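Local coordinates for protein probable porin (Pseudomonas aeruginosa, PDB 4FSO) that probably acts as an outer-membrane porin, a beta-barrel channel through which small solutes pass, at residues Phe48-Arg53 against Thr67-Gly72; Arg222-Val227 against Leu241-Ser246; Arg375-Thr380 against Arg396-Tyr401. All blocks are in the same frame, centred on the assembly; numbering follows the deposited sequence.

From the N terminus, contact 1 comes first: 48-53 meets 67-72 across a 13-residue connection, closing the hairpin of strands 41-53 and 62-72. Contact 2 follows and closes the hairpin of strands 219-231 and 236-248, on the other side of the chain's centre from contact 1, the contact centres about 32 Å apart. Contact 3 pairs strand 373-383 with strand 392-404 across a connection that includes helix 387-390. The three loops lie in series, so none nests in or crosses another. Strand 13-26 pairs with both 41-53 and 392-404; through it the wall carrying contact 3 is joined to the wall carrying contact 1, which closes the barrel.

Contact 1 (Phe48-Arg53 against Thr67-Gly72); sequences FILDLR and TLAMLG
L50 turns its CG to the side opposite its backbone N (chi1 -166°), and its CB and CD1 come up to the methyl of A69, CB to CB at 3.7 Å. This pair sits at the centre of an antiparallel hairpin in the wall of an OprD-family outer-membrane barrel; the short strand axes approach to 4.7 Å at 174°. L50 N bonds to A69 O at 2.7 Å, and A69 N answers to L50 O at 3.0 Å. The same two-way pairing recurs at F48 with L71 and at L52 with T67, in strict alternation with the non-hydrogen-bonded pairs I49-M70 and D51-L68. The alternation sorts the side chains. F48, L50, L52, T67, A69 and L71 share one face; bound C8E detergent lies near the A69 side chain and also touches M70, which suggests that the A69 face is probably the lipid side. I49, D51, L68 and M70 share the other face, where I49 and M70 also touch L137 and P138 of a loop.

On that second face chi1 of -52° sets M70 CG beside its backbone N, 4.0 Å from I49 CG2, the two side chains crossing at a slant. D51 and L68 lie alongside each other, pointing the same way. Both outer edges of the pair are engaged: I49 and D51 bond through the backbone to E17 and R15 of strand 13-26, and L68 and M70 to G105 and K103 of strand 101-112. At the 67 end, L52 O receives T67 N at 2.9 Å and, weakly, T67 OG1 at 3.3 Å.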
loop_
_atom_site.group_PDB
_atom_site.type_symbol
_atom_site.label_atom_id
_atom_site.label_comp_id
_atom_site.label_asym_id
_atom_site.label_seq_id
_atom_site.Cartn_x
_atom_site.Cartn_y
_atom_site.Cartn_z
ATOM N N PHE A 48 -8.872 -12.667 12.288
ATOM C CA PHE A 48 -8.055 -13.841 12.029
ATOM C C PHE A 48 -7.763 -13.998 10.552
ATOM O O PHE A 48 -8.674 -14.068 9.722
ATOM C CB PHE A 48 -8.735 -15.082 12.599
ATOM C CG PHE A 48 -8.889 -15.023 14.075
ATOM C CD1 PHE A 48 -7.831 -15.355 14.907
ATOM C CD2 PHE A 48 -10.069 -14.566 14.640
ATOM C CE1 PHE A 48 -7.961 -15.265 16.281
ATOM C CE2 PHE A 48 -10.209 -14.476 16.013
ATOM C CZ PHE A 48 -9.152 -14.828 16.837
ATOM N N ILE A 49 -6.485 -14.021 10.213
ATOM C CA ILE A 49 -6.132 -14.179 8.817
ATOM C C ILE A 49 -5.417 -15.481 8.603
ATOM O O ILE A 49 -4.348 -15.713 9.162
ATOM C CB ILE A 49 -5.204 -13.090 8.298
ATOM C CG1 ILE A 49 -5.437 -11.763 9.032
ATOM C CG2 ILE A 49 -5.365 -12.988 6.781
ATOM C CD1 ILE A 49 -6.569 -10.943 8.474
ATOM N N LEU A 50 -6.014 -16.322 7.774
ATOM C CA LEU A 50 -5.429 -17.600 7.441
ATOM C C LEU A 50 -4.819 -17.501 6.050
ATOM O O LEU A 50 -5.477 -17.126 5.093
ATOM C CB LEU A 50 -6.511 -18.675 7.509
ATOM C CG LEU A 50 -6.070 -20.126 7.507
ATOM C CD1 LEU A 50 -5.952 -20.592 6.076
ATOM C CD2 LEU A 50 -4.745 -20.232 8.240
ATOM N N ASP A 51 -3.543 -17.818 5.951
ATOM C CA ASP A 51 -2.830 -17.721 4.692
ATOM C C ASP A 51 -2.022 -18.985 4.476
ATOM O O ASP A 51 -1.064 -19.255 5.206
ATOM C CB ASP A 51 -1.877 -16.532 4.704
ATOM C CG ASP A 51 -0.794 -16.654 3.639
ATOM O OD1 ASP A 51 -1.067 -16.224 2.497
ATOM O OD2 ASP A 51 0.312 -17.198 3.936
ATOM N N LEU A 52 -2.405 -19.764 3.477
ATOM C CA LEU A 52 -1.726 -21.023 3.214
ATOM C C LEU A 52 -1.255 -21.026 1.808
ATOM O O LEU A 52 -2.053 -20.890 0.872
ATOM C CB LEU A 52 -2.686 -22.182 3.346
ATOM C CG LEU A 52 -2.931 -22.874 4.677
ATOM C CD1 LEU A 52 -2.718 -21.958 5.861
ATOM C CD2 LEU A 52 -4.341 -23.426 4.639
ATOM N N ARG A 53 0.044 -21.194 1.647
ATOM C CA ARG A 53 0.590 -21.366 0.316
ATOM C C ARG A 53 1.246 -22.730 0.261
ATOM O O ARG A 53 2.193 -22.984 0.997
ATOM C CB ARG A 53 1.620 -20.292 0.038
ATOM C CG ARG A 53 1.364 -19.004 0.779
ATOM C CD ARG A 53 0.103 -18.326 0.280
ATOM N NE ARG A 53 0.132 -16.893 0.523
ATOM C CZ ARG A 53 0.965 -16.057 -0.085
ATOM N NH1 ARG A 53 1.842 -16.512 -0.967
ATOM N NH2 ARG A 53 0.919 -14.767 0.189
ATOM N N THR A 67 -4.620 -20.396 -0.354
ATOM C CA THR A 67 -5.922 -20.284 0.247
ATOM C C THR A 67 -5.914 -19.192 1.276
ATOM O O THR A 67 -5.018 -19.118 2.130
ATOM C CB THR A 67 -6.285 -21.577 0.929
ATOM O OG1 THR A 67 -5.095 -22.123 1.500
ATOM C CG2 THR A 67 -6.837 -22.566 -0.082
ATOM N N LEU A 68 -6.918 -18.335 1.185
ATOM C CA LEU A 68 -7.099 -17.310 2.187
ATOM C C LEU A 68 -8.426 -17.465 2.901
ATOM O O LEU A 68 -9.465 -17.723 2.287
ATOM C CB LEU A 68 -6.978 -15.935 1.557
ATOM C CG LEU A 68 -5.549 -15.665 1.123
ATOM C CD1 LEU A 68 -5.534 -15.166 -0.321
ATOM C CD2 LEU A 68 -4.889 -14.678 2.086
ATOM N N ALA A 69 -8.380 -17.327 4.214
ATOM C CA ALA A 69 -9.586 -17.385 5.008
ATOM C C ALA A 69 -9.491 -16.271 6.023
ATOM O O ALA A 69 -8.435 -16.087 6.644
ATOM C CB ALA A 69 -9.692 -18.725 5.701
ATOM N N MET A 70 -10.573 -15.509 6.175
ATOM C CA MET A 70 -10.572 -14.422 7.146
ATOM C C MET A 70 -11.849 -14.397 7.954
ATOM O O MET A 70 -12.914 -14.806 7.482
ATOM C CB MET A 70 -10.355 -13.078 6.460
ATOM C CG MET A 70 -9.148 -13.064 5.564
ATOM S SD MET A 70 -9.316 -11.898 4.221
ATOM C CE MET A 70 -7.926 -12.387 3.198
ATOM N N LEU A 71 -11.724 -13.902 9.179
ATOM C CA LEU A 71 -12.817 -13.922 10.134
ATOM C C LEU A 71 -12.712 -12.707 11.057
ATOM O O LEU A 71 -11.714 -12.536 11.769
ATOM C CB LEU A 71 -12.767 -15.212 10.962
ATOM C CG LEU A 71 -14.009 -15.378 11.835
ATOM C CD1 LEU A 71 -15.228 -15.633 10.947
ATOM C CD2 LEU A 71 -13.841 -16.471 12.881
ATOM N N GLY A 72 -13.737 -11.862 11.044
ATOM C CA GLY A 72 -13.676 -10.614 11.783
ATOM C C GLY A 72 -14.884 -10.315 12.651
ATOM O O GLY A 72 -15.963 -10.861 12.440
#

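Contact 2 (Arg222-Val227 against Leu241-Ser246); sequences RYLGAV and LRWFDS
Y223 and F244 form the apolar centre on one face of the pair: Y223 CD1 lies over one face of the F244 ring, toward its rim, with centroids 4.8 Å apart and planes at 49°, an oblique packing. Y223 places its ring there with CG opposite the backbone N (chi1 166°), and its OH bonds to Q209 of the neighbouring strand. On the other face L224 lies alongside W243, its CD2 3.6 Å from W243 CE3. Farther out, R222 runs beside W243 with the guanidinium perpendicular to the indole: W243 CH2 sits over a face of the guanidinium, while R222 NH2 approaches the indole edge in its plane at 3.9 Å from CH2. The same NH2 forms a salt bridge with D245 OD2 at 3.1 Å, whose hydrogen bond is weak, bent to 125° at the hydrogen. R242, on the Y223 face, takes its polar end elsewhere, to D240 and Y297. Two-way backbone bonds at R222-D245, L224-W243 and A226-L241 hold the register. Successive residues alternate between the faces, the L224 face probably toward lipid, consistent with C8E detergent at A226, and the Y223 face toward the interior, as in a porin-barrel hairpin.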
loop_
_atom_site.group_PDB
_atom_site.type_symbol
_atom_site.label_atom_id
_atom_site.label_comp_id
_atom_site.label_asym_id
_atom_site.label_seq_id
_atom_site.Cartn_x
_atom_site.Cartn_y
_atom_site.Cartn_z
ATOM N N ARG A 222 0.105 4.890 -16.280
ATOM C CA ARG A 222 1.462 4.416 -16.501
ATOM C C ARG A 222 2.301 4.772 -15.280
ATOM O O ARG A 222 1.992 5.723 -14.543
ATOM C CB ARG A 222 2.098 5.088 -17.722
ATOM C CG ARG A 222 1.429 4.822 -19.057
ATOM C CD ARG A 222 2.289 5.370 -20.211
ATOM N NE ARG A 222 2.231 6.829 -20.340
ATOM C CZ ARG A 222 3.233 7.592 -20.779
ATOM N NH1 ARG A 222 4.402 7.053 -21.119
ATOM N NH2 ARG A 222 3.068 8.904 -20.868
ATOM N N TYR A 223 3.384 4.026 -15.100
ATOM C CA TYR A 223 4.233 4.195 -13.950
ATOM C C TYR A 223 5.706 3.979 -14.271
ATOM O O TYR A 223 6.055 3.027 -14.947
ATOM C CB TYR A 223 3.805 3.223 -12.855
ATOM C CG TYR A 223 4.827 3.092 -11.743
ATOM C CD1 TYR A 223 4.808 3.958 -10.650
ATOM C CD2 TYR A 223 5.816 2.105 -11.785
ATOM C CE1 TYR A 223 5.742 3.839 -9.615
ATOM C CE2 TYR A 223 6.759 1.985 -10.770
ATOM C CZ TYR A 223 6.715 2.850 -9.685
ATOM O OH TYR A 223 7.650 2.727 -8.687
ATOM N N LEU A 224 6.556 4.859 -13.749
ATOM C CA LEU A 224 8.004 4.679 -13.729
ATOM C C LEU A 224 8.476 4.743 -12.290
ATOM O O LEU A 224 8.059 5.613 -11.547
ATOM C CB LEU A 224 8.714 5.798 -14.467
ATOM C CG LEU A 224 9.068 5.729 -15.944
ATOM C CD1 LEU A 224 8.026 4.975 -16.707
ATOM C CD2 LEU A 224 9.143 7.156 -16.460
ATOM N N GLY A 225 9.357 3.832 -11.907
ATOM C CA GLY A 225 9.958 3.887 -10.603
ATOM C C GLY A 225 11.457 3.741 -10.669
ATOM O O GLY A 225 11.991 3.185 -11.628
ATOM N N ALA A 226 12.137 4.253 -9.649
ATOM C CA ALA A 226 13.550 3.961 -9.450
ATOM C C ALA A 226 13.863 3.973 -7.960
ATOM O O ALA A 226 13.652 4.971 -7.287
ATOM C CB ALA A 226 14.440 4.955 -10.216
ATOM N N VAL A 227 14.335 2.842 -7.447
ATOM C CA VAL A 227 14.713 2.711 -6.041
ATOM C C VAL A 227 16.154 2.283 -5.938
ATOM O O VAL A 227 16.728 1.745 -6.888
ATOM C CB VAL A 227 13.901 1.628 -5.273
ATOM C CG1 VAL A 227 13.158 2.234 -4.104
ATOM C CG2 VAL A 227 12.975 0.827 -6.196
ATOM N N LEU A 241 12.160 7.089 -6.302
ATOM C CA LEU A 241 11.524 7.932 -7.299
ATOM C C LEU A 241 10.324 7.245 -7.934
ATOM O O LEU A 241 10.450 6.152 -8.470
ATOM C CB LEU A 241 12.526 8.304 -8.381
ATOM C CG LEU A 241 11.927 9.262 -9.402
ATOM C CD1 LEU A 241 11.443 10.527 -8.717
ATOM C CD2 LEU A 241 12.960 9.599 -10.450
ATOM N N ARG A 242 9.170 7.908 -7.881
ATOM C CA ARG A 242 7.907 7.368 -8.399
ATOM C C ARG A 242 7.167 8.387 -9.258
ATOM O O ARG A 242 7.016 9.555 -8.884
ATOM C CB ARG A 242 6.970 6.954 -7.252
ATOM C CG ARG A 242 7.657 6.324 -6.071
ATOM C CD ARG A 242 6.872 5.208 -5.517
ATOM N NE ARG A 242 7.569 4.667 -4.365
ATOM C CZ ARG A 242 7.018 4.475 -3.174
ATOM N NH1 ARG A 242 5.737 4.750 -2.976
ATOM N NH2 ARG A 242 7.748 3.987 -2.183
ATOM N N TRP A 243 6.670 7.926 -10.394
ATOM C CA TRP A 243 5.946 8.780 -11.310
ATOM C C TRP A 243 4.715 8.069 -11.850
ATOM O O TRP A 243 4.774 6.886 -12.175
ATOM C CB TRP A 243 6.862 9.161 -12.464
ATOM C CG TRP A 243 6.158 9.994 -13.460
ATOM C CD1 TRP A 243 5.723 11.278 -13.291
ATOM C CD2 TRP A 243 5.773 9.614 -14.785
ATOM N NE1 TRP A 243 5.102 11.721 -14.429
ATOM C CE2 TRP A 243 5.126 10.724 -15.367
ATOM C CE3 TRP A 243 5.920 8.444 -15.538
ATOM C CZ2 TRP A 243 4.626 10.707 -16.674
ATOM C CZ3 TRP A 243 5.418 8.428 -16.838
ATOM C CH2 TRP A 243 4.785 9.554 -17.390
ATOM N N PHE A 244 3.592 8.770 -11.933
ATOM C CA PHE A 244 2.375 8.168 -12.485
ATOM C C PHE A 244 1.710 9.071 -13.489
ATOM O O PHE A 244 1.575 10.276 -13.278
ATOM C CB PHE A 244 1.323 7.857 -11.412
ATOM C CG PHE A 244 1.710 6.777 -10.457
ATOM C CD1 PHE A 244 2.446 7.077 -9.310
ATOM C CD2 PHE A 244 1.319 5.459 -10.683
ATOM C CE1 PHE A 244 2.798 6.068 -8.400
ATOM C CE2 PHE A 244 1.661 4.450 -9.783
ATOM C CZ PHE A 244 2.402 4.757 -8.625
ATOM N N ASP A 245 1.241 8.470 -14.567
ATOM C CA ASP A 245 0.565 9.235 -15.576
ATOM C C ASP A 245 -0.755 8.544 -15.778
ATOM O O ASP A 245 -0.769 7.364 -16.097
ATOM C CB ASP A 245 1.392 9.221 -16.849
ATOM C CG ASP A 245 0.980 10.278 -17.819
ATOM O OD1 ASP A 245 -0.181 10.718 -17.782
ATOM O OD2 ASP A 245 1.825 10.680 -18.632
ATOM N N SER A 246 -1.853 9.275 -15.576
ATOM C CA SER A 246 -3.200 8.694 -15.635
ATOM C C SER A 246 -4.187 9.568 -16.400
ATOM O O SER A 246 -4.150 10.785 -16.318
ATOM C CB SER A 246 -3.765 8.435 -14.227
ATOM O OG SER A 246 -2.729 8.246 -13.306
#

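Contact 3 (Arg375-Thr380 against Arg396-Tyr401); sequences RLRNAT and RLIASY
R377 and R396 run side by side in the same direction on one face of the strand pair, their guanidinium planes turned 69° apart. R396 NH1 lies at the edge of the R377 guanidinium, near its plane; both NH1 groups are donors, and their modelled closeness is doubtful in detail. The two chains get there differently: R396 stays extended from CG to NE, whereas R377 bends at chi3 (66°). Each has an acid partner beyond the pair, R377 NE in a salt bridge with E359 and R396 NE in one with E394. R375 shares E359 through NH2 and offers one guanidinium face to R377 CD. I398 slants across R377, its CD1 4.0 Å from R377 CD.

The pairing is antiparallel, between neighbouring strands of the barrel wall, with axes at 162°. Three arginines clustered on one face beside acids, with R135 also close to R396, are consistent with the basic ladder that lines the pore in OprD-family channels. On the reverse face L376 and L397 lie side by side, CD1 of L376 meeting CD2 of L397. Backbone bonds fix which residues face each other: I398 N to R375 O at 2.7 Å and R377 N to R396 O at 2.7 Å, each with its return bond. On the flanks of the pair, L376 bonds through the backbone to L360 of strand 350-363, and L397 to Y22 of strand 13-26.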
loop_
_atom_site.group_PDB
_atom_site.type_symbol
_atom_site.label_atom_id
_atom_site.label_comp_id
_atom_site.label_asym_id
_atom_site.label_seq_id
_atom_site.Cartn_x
_atom_site.Cartn_y
_atom_site.Cartn_z
ATOM N N ARG A 375 1.424 -2.069 18.592
ATOM C CA ARG A 375 1.650 -0.955 17.709
ATOM C C ARG A 375 0.708 0.195 18.000
ATOM O O ARG A 375 -0.516 0.019 18.049
ATOM C CB ARG A 375 1.474 -1.415 16.272
ATOM C CG ARG A 375 2.354 -0.693 15.292
ATOM C CD ARG A 375 1.827 -0.901 13.904
ATOM N NE ARG A 375 2.509 -0.044 12.944
ATOM C CZ ARG A 375 2.067 0.194 11.720
ATOM N NH1 ARG A 375 0.931 -0.349 11.305
ATOM N NH2 ARG A 375 2.760 0.976 10.914
ATOM N N LEU A 376 1.286 1.376 18.174
ATOM C CA LEU A 376 0.496 2.573 18.407
ATOM C C LEU A 376 0.629 3.579 17.275
ATOM O O LEU A 376 1.730 4.025 16.983
ATOM C CB LEU A 376 0.926 3.217 19.718
ATOM C CG LEU A 376 0.268 4.549 20.030
ATOM C CD1 LEU A 376 -1.215 4.408 19.881
ATOM C CD2 LEU A 376 0.625 4.992 21.437
ATOM N N ARG A 377 -0.492 3.952 16.655
ATOM C CA ARG A 377 -0.472 4.896 15.520
ATOM C C ARG A 377 -1.347 6.149 15.698
ATOM O O ARG A 377 -2.576 6.070 15.740
ATOM C CB ARG A 377 -0.876 4.195 14.223
ATOM C CG ARG A 377 -0.112 2.927 13.962
ATOM C CD ARG A 377 -0.498 2.362 12.624
ATOM N NE ARG A 377 -0.075 3.238 11.535
ATOM C CZ ARG A 377 -0.719 3.351 10.380
ATOM N NH1 ARG A 377 -1.825 2.649 10.173
ATOM N NH2 ARG A 377 -0.264 4.172 9.443
ATOM N N ASN A 378 -0.706 7.310 15.764
ATOM C CA ASN A 378 -1.420 8.544 16.040
ATOM C C ASN A 378 -1.387 9.520 14.874
ATOM O O ASN A 378 -0.328 9.858 14.352
ATOM C CB ASN A 378 -0.843 9.196 17.311
ATOM C CG ASN A 378 -1.526 10.502 17.668
ATOM O OD1 ASN A 378 -2.706 10.526 18.029
ATOM N ND2 ASN A 378 -0.780 11.602 17.575
ATOM N N ALA A 379 -2.548 10.000 14.477
ATOM C CA ALA A 379 -2.579 10.979 13.395
ATOM C C ALA A 379 -3.318 12.253 13.771
ATOM O O ALA A 379 -4.389 12.222 14.376
ATOM C CB ALA A 379 -3.176 10.366 12.093
ATOM N N THR A 380 -2.736 13.374 13.385
ATOM C CA THR A 380 -3.360 14.673 13.523
ATOM C C THR A 380 -3.361 15.301 12.140
ATOM O O THR A 380 -2.308 15.455 11.516
ATOM C CB THR A 380 -2.555 15.550 14.505
ATOM O OG1 THR A 380 -2.678 14.985 15.807
ATOM C CG2 THR A 380 -3.058 16.997 14.521
ATOM N N ARG A 396 -4.806 4.554 16.483
ATOM C CA ARG A 396 -4.940 3.113 16.248
ATOM C C ARG A 396 -4.020 2.359 17.191
ATOM O O ARG A 396 -2.809 2.602 17.214
ATOM C CB ARG A 396 -4.592 2.730 14.803
ATOM C CG ARG A 396 -5.513 3.316 13.741
ATOM C CD ARG A 396 -5.197 2.739 12.365
ATOM N NE ARG A 396 -5.999 3.348 11.313
ATOM C CZ ARG A 396 -5.704 3.271 10.019
ATOM N NH1 ARG A 396 -4.621 2.618 9.619
ATOM N NH2 ARG A 396 -6.484 3.852 9.119
ATOM N N LEU A 397 -4.603 1.461 17.977
ATOM C CA LEU A 397 -3.838 0.537 18.805
ATOM C C LEU A 397 -3.913 -0.835 18.168
ATOM O O LEU A 397 -5.003 -1.364 17.956
ATOM C CB LEU A 397 -4.447 0.459 20.192
ATOM C CG LEU A 397 -4.294 1.731 21.007
ATOM C CD1 LEU A 397 -5.189 1.679 22.235
ATOM C CD2 LEU A 397 -2.846 1.859 21.405
ATOM N N ILE A 398 -2.773 -1.423 17.842
ATOM C CA ILE A 398 -2.841 -2.734 17.207
ATOM C C ILE A 398 -1.989 -3.813 17.873
ATOM O O ILE A 398 -0.767 -3.675 18.013
ATOM C CB ILE A 398 -2.500 -2.672 15.694
ATOM C CG1 ILE A 398 -3.277 -1.550 14.998
ATOM C CG2 ILE A 398 -2.770 -4.024 15.034
ATOM C CD1 ILE A 398 -2.483 -0.264 14.825
ATOM N N ALA A 399 -2.655 -4.887 18.277
ATOM C CA ALA A 399 -1.955 -6.072 18.767
ATOM C C ALA A 399 -2.106 -7.215 17.759
ATOM O O ALA A 399 -3.208 -7.569 17.325
ATOM C CB ALA A 399 -2.443 -6.484 20.171
ATOM N N SER A 400 -0.979 -7.790 17.388
ATOM C CA SER A 400 -0.947 -8.702 16.270
ATOM C C SER A 400 -0.014 -9.847 16.587
ATOM O O SER A 400 1.061 -9.647 17.154
ATOM C CB SER A 400 -0.459 -7.942 15.042
ATOM O OG SER A 400 0.227 -6.760 15.443
ATOM N N TYR A 401 -0.422 -11.054 16.227
ATOM C CA TYR A 401 0.430 -12.210 16.441
ATOM C C TYR A 401 0.368 -13.112 15.225
ATOM O O TYR A 401 -0.720 -13.472 14.767
ATOM C CB TYR A 401 -0.007 -12.967 17.692
ATOM C CG TYR A 401 0.937 -14.074 18.110
ATOM C CD1 TYR A 401 2.144 -13.776 18.724
ATOM C CD2 TYR A 401 0.616 -15.419 17.904
ATOM C CE1 TYR A 401 3.015 -14.769 19.118
ATOM C CE2 TYR A 401 1.486 -16.429 18.297
ATOM C CZ TYR A 401 2.690 -16.095 18.908
ATOM O OH TYR A 401 3.582 -17.072 19.312
#